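Long-range contacts in L-fuculose phosphate aldolase (PDB 4C24), which belongs to the class II aldolase and adducin family and carries a zinc ion held by histidines in a four-chain assembly: residues A[23-28]-A[99-104]; A[119-124]-A[177-182]. One frame throughout, in Å; residues are numbered along the deposited sequence. Where two conformers were deposited one is given.

Contact 1 (A[23-28]-A[99-104]). With ZN (zinc ion), chain B; SO4 (sulfate ion), chain D.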
ATOM      1  N   THR A  23       9.281   0.314  -7.769  1.00 21.46           N
ATOM      2  CA  THR A  23       7.979  -0.363  -7.803  1.00 19.81           C
ATOM      3  C   THR A  23       7.590  -0.925  -6.437  1.00 19.55           C
ATOM      4  O   THR A  23       6.555  -1.573  -6.306  1.00 24.17           O
ATOM      5  CB  THR A  23       7.932  -1.508  -8.833  1.00 22.29           C
ATOM      6  OG1 THR A  23       8.876  -2.511  -8.461  1.00 23.28           O
ATOM      7  CG2 THR A  23       8.235  -1.010 -10.247  1.00 24.07           C
ATOM      8  N   ASP A  24       8.404  -0.644  -5.435  1.00 20.52           N
ATOM      9  CA  ASP A  24       8.156  -1.073  -4.056  1.00 21.24           C
ATOM     10  C   ASP A  24       8.085  -2.588  -3.871  1.00 20.74           C
ATOM     11  O   ASP A  24       7.443  -3.087  -2.934  1.00 23.04           O
ATOM     12  CB  ASP A  24       6.904  -0.418  -3.463  1.00 23.10           C
ATOM     13  CG  ASP A  24       6.949  -0.357  -1.943  1.00 27.05           C
ATOM     14  OD1 ASP A  24       8.057  -0.225  -1.367  1.00 34.74           O
ATOM     15  OD2 ASP A  24       5.865  -0.444  -1.323  1.00 35.42           O
ATOM     16  N   LEU A  25       8.757  -3.326  -4.735  1.00 18.25           N
ATOM     17  CA  LEU A  25       8.920  -4.765  -4.477  1.00 18.31           C
ATOM     18  C   LEU A  25       9.809  -5.000  -3.260  1.00 22.35           C
ATOM     19  O   LEU A  25       9.554  -5.900  -2.456  1.00 23.30           O
ATOM     20  CB  LEU A  25       9.481  -5.489  -5.696  1.00 18.67           C
ATOM     21  CG  LEU A  25       8.435  -5.886  -6.726  1.00 18.77           C
ATOM     22  CD1 LEU A  25       9.132  -6.265  -8.033  1.00 21.99           C
ATOM     23  CD2 LEU A  25       7.555  -7.035  -6.205  1.00 21.17           C
ATOM     24  N   THR A  26      10.862  -4.199  -3.116  1.00 23.30           N
ATOM     25  CA  THR A  26      11.740  -4.307  -1.951  1.00 22.71           C
ATOM     26  C   THR A  26      12.365  -2.952  -1.658  1.00 27.31           C
ATOM     27  O   THR A  26      12.335  -2.070  -2.508  1.00 34.45           O
ATOM     28  CB  THR A  26      12.808  -5.415  -2.143  1.00 24.32           C
ATOM     29  OG1 THR A  26      13.665  -5.478  -0.995  1.00 30.02           O
ATOM     30  CG2 THR A  26      13.647  -5.156  -3.371  1.00 27.75           C
ATOM     31  N   LYS A  27      12.901  -2.786  -0.453  1.00 31.20           N
ATOM     32  CA  LYS A  27      13.707  -1.613  -0.129  1.00 34.34           C
ATOM     33  C   LYS A  27      15.154  -1.774  -0.625  1.00 34.26           C
ATOM     34  O   LYS A  27      15.913  -0.804  -0.684  1.00 39.35           O
ATOM     35  CB  LYS A  27      13.683  -1.348   1.378  1.00 40.83           C
ATOM     36  N   GLY A  28      15.522  -3.006  -0.984  1.00 32.65           N
ATOM     37  CA  GLY A  28      16.871  -3.327  -1.450  1.00 32.38           C
ATOM     38  C   GLY A  28      17.744  -4.124  -0.497  1.00 28.05           C
ATOM     39  O   GLY A  28      18.660  -4.834  -0.928  1.00 24.27           O
ATOM     40  N   ALA A  99      15.274 -11.071  -3.853  1.00 12.94           N
ATOM     41  CA  ALA A  99      14.625  -9.972  -3.201  1.00 12.81           C
ATOM     42  C   ALA A  99      13.951 -10.413  -1.925  1.00 12.29           C
ATOM     43  O   ALA A  99      13.616 -11.587  -1.806  1.00 15.62           O
ATOM     44  CB  ALA A  99      13.608  -9.329  -4.131  1.00 14.57           C
ATOM     45  N   HIS A 100      13.787  -9.499  -0.986  1.00 12.09           N
ATOM     46  CA  HIS A 100      12.963  -9.736   0.209  1.00 12.43           C
ATOM     47  C   HIS A 100      11.671  -8.998  -0.051  1.00 14.89           C
ATOM     48  O   HIS A 100      11.544  -7.805   0.250  1.00 20.00           O
ATOM     49  CB  HIS A 100      13.651  -9.208   1.461  1.00 14.63           C
ATOM     50  CG  HIS A 100      15.013  -9.795   1.709  1.00 13.96           C
ATOM     51  ND1 HIS A 100      15.679  -9.633   2.898  1.00 15.16           N
ATOM     52  CD2 HIS A 100      15.825 -10.543   0.919  1.00 14.22           C
ATOM     53  CE1 HIS A 100      16.871 -10.216   2.813  1.00 14.41           C
ATOM     54  NE2 HIS A 100      16.964 -10.808   1.633  1.00 14.26           N
ATOM     55  N   THR A 101      10.742  -9.668  -0.722  1.00 13.23           N
ATOM     56  CA  THR A 101       9.471  -9.043  -1.032  1.00 14.79           C
ATOM     57  C   THR A 101       8.485  -9.201   0.138  1.00 15.68           C
ATOM     58  O   THR A 101       8.893  -9.525   1.274  1.00 18.58           O
ATOM     59  CB  THR A 101       8.918  -9.556  -2.366  1.00 14.27           C
ATOM     60  OG1 THR A 101       8.583 -10.943  -2.215  1.00 17.59           O
ATOM     61  CG2 THR A 101       9.930  -9.348  -3.515  1.00 18.16           C
ATOM     62  N   THR A 102       7.218  -8.912  -0.095  1.00 12.16           N
ATOM     63  CA  THR A 102       6.277  -9.030   1.025  1.00 11.63           C
ATOM     64  C   THR A 102       5.630 -10.411   1.156  1.00 12.13           C
ATOM     65  O   THR A 102       6.051 -11.202   2.025  1.00 11.59           O
ATOM     66  CB  THR A 102       5.221  -7.931   0.995  1.00 12.82           C
ATOM     67  OG1 THR A 102       5.905  -6.678   0.932  1.00 15.12           O
ATOM     68  CG2 THR A 102       4.342  -7.985   2.254  1.00 14.03           C
ATOM     69  N   TYR A 103       4.637 -10.702   0.322  1.00 11.79           N
ATOM     70  CA  TYR A 103       3.865 -11.945   0.534  1.00 11.01           C
ATOM     71  C   TYR A 103       4.625 -13.194   0.183  1.00 10.73           C
ATOM     72  O   TYR A 103       4.365 -14.266   0.780  1.00 11.25           O
ATOM     73  CB  TYR A 103       2.499 -11.866  -0.139  1.00 11.23           C
ATOM     74  CG  TYR A 103       1.591 -10.902   0.559  1.00 12.14           C
ATOM     75  CD1 TYR A 103       1.606  -9.540   0.255  1.00 12.94           C
ATOM     76  CD2 TYR A 103       0.727 -11.327   1.572  1.00 11.78           C
ATOM     77  CE1 TYR A 103       0.777  -8.647   0.904  1.00 12.89           C
ATOM     78  CE2 TYR A 103      -0.116 -10.450   2.222  1.00 11.79           C
ATOM     79  CZ  TYR A 103      -0.080  -9.092   1.903  1.00 11.28           C
ATOM     80  OH  TYR A 103      -0.919  -8.208   2.544  1.00 12.82           O
ATOM     81  N   ALA A 104       5.529 -13.135  -0.780  1.00 10.79           N
ATOM     82  CA  ALA A 104       6.401 -14.256  -1.061  1.00 11.46           C
ATOM     83  C   ALA A 104       7.227 -14.585   0.180  1.00 11.88           C
ATOM     84  O   ALA A 104       7.425 -15.753   0.494  1.00 11.98           O
ATOM     85  CB  ALA A 104       7.253 -13.983  -2.290  1.00 14.91           C
TER
HETATM   86 ZN    ZN B 301      18.495 -11.964   1.087  1.00 15.82          ZN
HETATM   87  S   SO4 D1207       2.232  -4.801  -0.119  0.50 20.92           S
HETATM   88  O1  SO4 D1207       3.673  -5.078   0.037  0.50 24.33           O
HETATM   89  O2  SO4 D1207       2.119  -3.422  -0.651  0.50 24.65           O
HETATM   90  O3  SO4 D1207       1.716  -5.772  -1.097  0.50 17.50           O
HETATM   91  O4  SO4 D1207       1.552  -4.935   1.187  0.50 24.04           O
HETATM   92  O   HOH W   1       7.020  -6.811  -1.955  1.00 19.98           O
HETATM   93  O   HOH W   2      15.576  -7.259  -0.999  1.00 20.97           O
HETATM   94  O   HOH W   3      12.452  -5.537   1.308  1.00 30.23           O
HETATM   95  O   HOH W   4      20.511 -11.898   1.630  1.00 25.08           O
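The Thr26 side chain lies over the backbone of His100 and the methyl of Ala99: its OG1 comes within 3.4 Å of His100 O, while its CG2 meets Ala99 CB at 4.2 Å. With OG1 opposite the backbone N (chi1 179°), the hydroxyl can also turn back on its own chain, where Gly28 N donates to Thr26 OG1 at 3.1 Å, nearly straight at 170°, an ST turn. Thr26 OG1 is also hydrogen-bonded to two waters; one accepts from His100 N, the other donates to His100 O. These waters link the loop, which leaves helix 7-22 through a Schellman motif at Asp24, to a metal ligand of the class II aldolase fold: His100 NE2 binds the zinc ion at 2.0 Å, alongside His98 and His160. Beside it, Leu25 O faces Thr101 CA at 3.5 Å in a CA-H...O contact (155° at the hydrogen), and a third water donates to Leu25 O and accepts from Thr102 N. Thr101 OG1 is hydrogen-bonded to Glu180 OE1 on helix 169-192. Farther along, Thr102 OG1 donates to O1 of a sulfate, probably from the crystallisation liquor, at 2.9 Å; Lys184 of this chain and Lys184 of the second subunit also bind it.

Contact 2 (A[119-124]-A[177-182]); sequences YMIAVA and EEVEYC
Met120 wraps around the aliphatic part and carboxylate of Glu178, where the 3-10 segment 119-123 packs on helix 169-192 within the class II aldolase and adducin family domain. Its CE lies 3.7 Å from Glu178 CG; the approach of Met120 CB to Glu178 OE2, 3.2 Å, is doubtful, because the glutamate was modelled in two conformers and the distance holds for one. The methionine is bent at both chi2 (-62°) and chi3 (-51°), which curls the thioether back so that CB and CE both reach the glutamate CG. A bend at chi2 of Glu178 (56°) likewise folds its carboxylate toward the CB and CG of Met120.

The tight packing continues along Ile121, also modelled in two conformers. In the one described, its CD1 fits between Val179 CG2, at 3.8 Å, and Cys182 CB, at 4.0 Å, and Ala124 CB meets the same valine methyl at 3.9 Å. Cys182 SG sits 3.6 Å from Ile121 N. Leu114 and Val128 from loops, and Met203 of helix 200-210, also pack on Ile121, while Ala154 of strand 154-157 touches both Val179 and Ala124, so this side is enclosed by the chain itself. Looser is the partly exposed Val123, whose CG2 meets Glu178 CB at 3.8 Å, the two side chains crossing at about a right angle.

Between the segments the contact rests on van der Waals packing: Glu178 lies against carbon, and its OE1 finds a weak hydrogen bond at Thr29 of the third subunit.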
ATOM      1  N   TYR A 119      -3.427 -18.266 -12.346  1.00 13.13           N
ATOM      2  CA  TYR A 119      -2.750 -18.884 -13.492  1.00 14.35           C
ATOM      3  C   TYR A 119      -1.387 -18.271 -13.851  1.00 13.77           C
ATOM      4  O   TYR A 119      -0.559 -18.934 -14.464  1.00 15.61           O
ATOM      5  CB  TYR A 119      -3.647 -18.934 -14.721  1.00 15.10           C
ATOM      6  CG  TYR A 119      -3.713 -17.662 -15.509  1.00 14.21           C
ATOM      7  CD1 TYR A 119      -2.790 -17.433 -16.514  1.00 14.28           C
ATOM      8  CD2 TYR A 119      -4.683 -16.693 -15.250  1.00 14.97           C
ATOM      9  CE1 TYR A 119      -2.818 -16.270 -17.252  1.00 15.00           C
ATOM     10  CE2 TYR A 119      -4.708 -15.512 -15.996  1.00 15.57           C
ATOM     11  CZ  TYR A 119      -3.773 -15.328 -16.999  1.00 16.17           C
ATOM     12  OH  TYR A 119      -3.794 -14.160 -17.727  1.00 19.61           O
ATOM     13  N   MET A 120      -1.170 -17.019 -13.446  1.00 13.87           N
ATOM     14  CA  MET A 120       0.074 -16.329 -13.815  1.00 14.75           C
ATOM     15  C   MET A 120       1.325 -16.914 -13.188  1.00 14.15           C
ATOM     16  O   MET A 120       2.456 -16.597 -13.574  1.00 14.62           O
ATOM     17  CB  MET A 120      -0.027 -14.840 -13.514  1.00 16.49           C
ATOM     18  CG  MET A 120      -0.856 -14.095 -14.533  1.00 19.52           C
ATOM     19  SD  MET A 120      -0.182 -14.141 -16.205  1.00 26.50           S
ATOM     20  CE  MET A 120       1.495 -13.630 -15.928  1.00 22.61           C
ATOM     21  N   ILE A 121       1.162 -17.793 -12.205  1.00 13.63           N
ATOM     22  CA  ILE A 121       2.312 -18.428 -11.601  0.50 14.53           C
ATOM     23  C   ILE A 121       3.080 -19.241 -12.645  1.00 12.70           C
ATOM     24  O   ILE A 121       4.220 -19.576 -12.425  1.00 13.53           O
ATOM     25  CB  ILE A 121       1.933 -19.268 -10.350  0.50 15.04           C
ATOM     26  CG1 ILE A 121       3.174 -19.492  -9.474  0.50 15.66           C
ATOM     27  CG2 ILE A 121       1.190 -20.567 -10.713  0.50 17.74           C
ATOM     28  CD1 ILE A 121       3.910 -18.210  -9.130  0.50 20.62           C
ATOM     29  N   ALA A 122       2.435 -19.596 -13.754  1.00 14.83           N
ATOM     30  CA  ALA A 122       3.109 -20.329 -14.836  1.00 15.19           C
ATOM     31  C   ALA A 122       4.363 -19.648 -15.402  1.00 15.32           C
ATOM     32  O   ALA A 122       5.175 -20.298 -16.048  1.00 17.14           O
ATOM     33  CB  ALA A 122       2.142 -20.656 -15.950  1.00 16.01           C
ATOM     34  N   VAL A 123       4.549 -18.364 -15.116  1.00 16.10           N
ATOM     35  CA  VAL A 123       5.852 -17.764 -15.442  1.00 16.77           C
ATOM     36  C   VAL A 123       7.010 -18.428 -14.685  1.00 14.65           C
ATOM     37  O   VAL A 123       8.144 -18.413 -15.137  1.00 18.39           O
ATOM     38  CB  VAL A 123       5.886 -16.237 -15.233  1.00 17.18           C
ATOM     39  CG1 VAL A 123       4.847 -15.560 -16.112  1.00 21.30           C
ATOM     40  CG2 VAL A 123       5.747 -15.865 -13.756  1.00 17.13           C
ATOM     41  N   ALA A 124       6.722 -19.021 -13.520  1.00 14.66           N
ATOM     42  CA  ALA A 124       7.729 -19.715 -12.761  1.00 16.37           C
ATOM     43  C   ALA A 124       7.591 -21.240 -12.815  1.00 15.94           C
ATOM     44  O   ALA A 124       8.588 -21.937 -12.780  1.00 16.53           O
ATOM     45  CB  ALA A 124       7.711 -19.223 -11.332  1.00 17.42           C
ATOM     46  N   GLU A 177       8.016  -9.951  -9.903  1.00 13.81           N
ATOM     47  CA  GLU A 177       6.790  -9.214  -9.775  1.00 14.07           C
ATOM     48  C   GLU A 177       5.568 -10.109  -9.768  1.00 13.45           C
ATOM     49  O   GLU A 177       4.675  -9.918  -8.938  1.00 13.90           O
ATOM     50  CB  GLU A 177       6.693  -8.214 -10.920  1.00 17.36           C
ATOM     51  CG  GLU A 177       5.579  -7.207 -10.808  1.00 20.29           C
ATOM     52  CD  GLU A 177       5.711  -6.171 -11.895  1.00 26.07           C
ATOM     53  OE1 GLU A 177       5.387  -6.497 -13.049  1.00 31.22           O
ATOM     54  OE2 GLU A 177       6.164  -5.059 -11.578  1.00 33.26           O
ATOM     55  N   GLU A 178       5.524 -11.058 -10.696  0.50 13.90           N
ATOM     56  CA  GLU A 178       4.374 -11.933 -10.837  0.50 15.06           C
ATOM     57  C   GLU A 178       4.277 -12.926  -9.690  0.50 14.42           C
ATOM     58  O   GLU A 178       3.180 -13.177  -9.181  0.50 14.04           O
ATOM     59  CB  GLU A 178       4.411 -12.669 -12.166  0.50 16.38           C
ATOM     60  CG  GLU A 178       3.032 -13.035 -12.662  0.50 20.68           C
ATOM     61  CD  GLU A 178       2.116 -11.825 -12.783  0.50 22.83           C
ATOM     62  OE1 GLU A 178       2.584 -10.717 -13.132  0.50 28.22           O
ATOM     63  OE2 GLU A 178       0.916 -11.984 -12.526  0.50 22.98           O
ATOM     64  N   VAL A 179       5.403 -13.490  -9.282  1.00 13.55           N
ATOM     65  CA  VAL A 179       5.375 -14.412  -8.121  1.00 12.78           C
ATOM     66  C   VAL A 179       4.960 -13.660  -6.858  1.00 12.84           C
ATOM     67  O   VAL A 179       4.173 -14.164  -6.056  1.00 13.53           O
ATOM     68  CB  VAL A 179       6.705 -15.141  -7.916  1.00 13.98           C
ATOM     69  CG1 VAL A 179       6.686 -15.939  -6.608  1.00 15.97           C
ATOM     70  CG2 VAL A 179       6.978 -16.041  -9.113  1.00 17.17           C
ATOM     71  N   GLU A 180       5.434 -12.434  -6.665  1.00 13.02           N
ATOM     72  CA  GLU A 180       4.994 -11.670  -5.506  1.00 11.13           C
ATOM     73  C   GLU A 180       3.464 -11.419  -5.583  1.00 11.63           C
ATOM     74  O   GLU A 180       2.753 -11.554  -4.557  1.00 13.03           O
ATOM     75  CB  GLU A 180       5.798 -10.358  -5.393  1.00 12.39           C
ATOM     76  CG  GLU A 180       5.289  -9.395  -4.304  1.00 14.36           C
ATOM     77  CD  GLU A 180       5.169  -9.980  -2.883  1.00 14.23           C
ATOM     78  OE1 GLU A 180       5.935 -10.886  -2.557  1.00 15.19           O
ATOM     79  OE2 GLU A 180       4.389  -9.437  -2.069  1.00 15.51           O
ATOM     80  N   TYR A 181       2.941 -11.118  -6.774  1.00 11.08           N
ATOM     81  CA  TYR A 181       1.526 -10.876  -6.938  1.00 10.89           C
ATOM     82  C   TYR A 181       0.746 -12.148  -6.601  1.00 12.03           C
ATOM     83  O   TYR A 181      -0.245 -12.076  -5.878  1.00 12.00           O
ATOM     84  CB  TYR A 181       1.250 -10.415  -8.369  1.00 13.48           C
ATOM     85  CG  TYR A 181      -0.203 -10.335  -8.736  1.00 13.09           C
ATOM     86  CD1 TYR A 181      -0.959  -9.232  -8.394  1.00 16.25           C
ATOM     87  CD2 TYR A 181      -0.820 -11.371  -9.455  1.00 13.01           C
ATOM     88  CE1 TYR A 181      -2.303  -9.147  -8.729  1.00 15.26           C
ATOM     89  CE2 TYR A 181      -2.160 -11.311  -9.795  1.00 14.32           C
ATOM     90  CZ  TYR A 181      -2.904 -10.194  -9.445  1.00 13.33           C
ATOM     91  OH  TYR A 181      -4.235 -10.131  -9.779  1.00 15.66           O
ATOM     92  N   CYS A 182       1.199 -13.263  -7.145  1.00 11.66           N
ATOM     93  CA  CYS A 182       0.519 -14.548  -6.912  1.00 10.79           C
ATOM     94  C   CYS A 182       0.581 -14.884  -5.437  1.00 10.92           C
ATOM     95  O   CYS A 182      -0.420 -15.402  -4.885  1.00 11.46           O
ATOM     96  CB  CYS A 182       1.129 -15.667  -7.744  1.00 11.42           C
ATOM     97  SG  CYS A 182       0.697 -15.539  -9.484  1.00 17.08           S
TER

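In the fold
The two contacts follow one another along the chain, contact 1 closing before contact 2 opens, with centres about 14 Å apart. Helix 169-192 joins them. It supplies segment 177-182 to contact 2, while Glu180 on another side reaches contact 1: Glu180 OE2 lies 2.7 Å from Tyr103 N, a probable hydrogen bond to the first residue of helix 103-110. Contact 1 adjoins the end of strand 95-99 in the mixed sheet; contact 2 leads on toward strand 130-131. Tyr181 OH of this chain is hydrogen-bonded to Thr101 O of the third subunit, so helix 169-192 of one chain meets the residue next to the zinc ligand His100 of its neighbour.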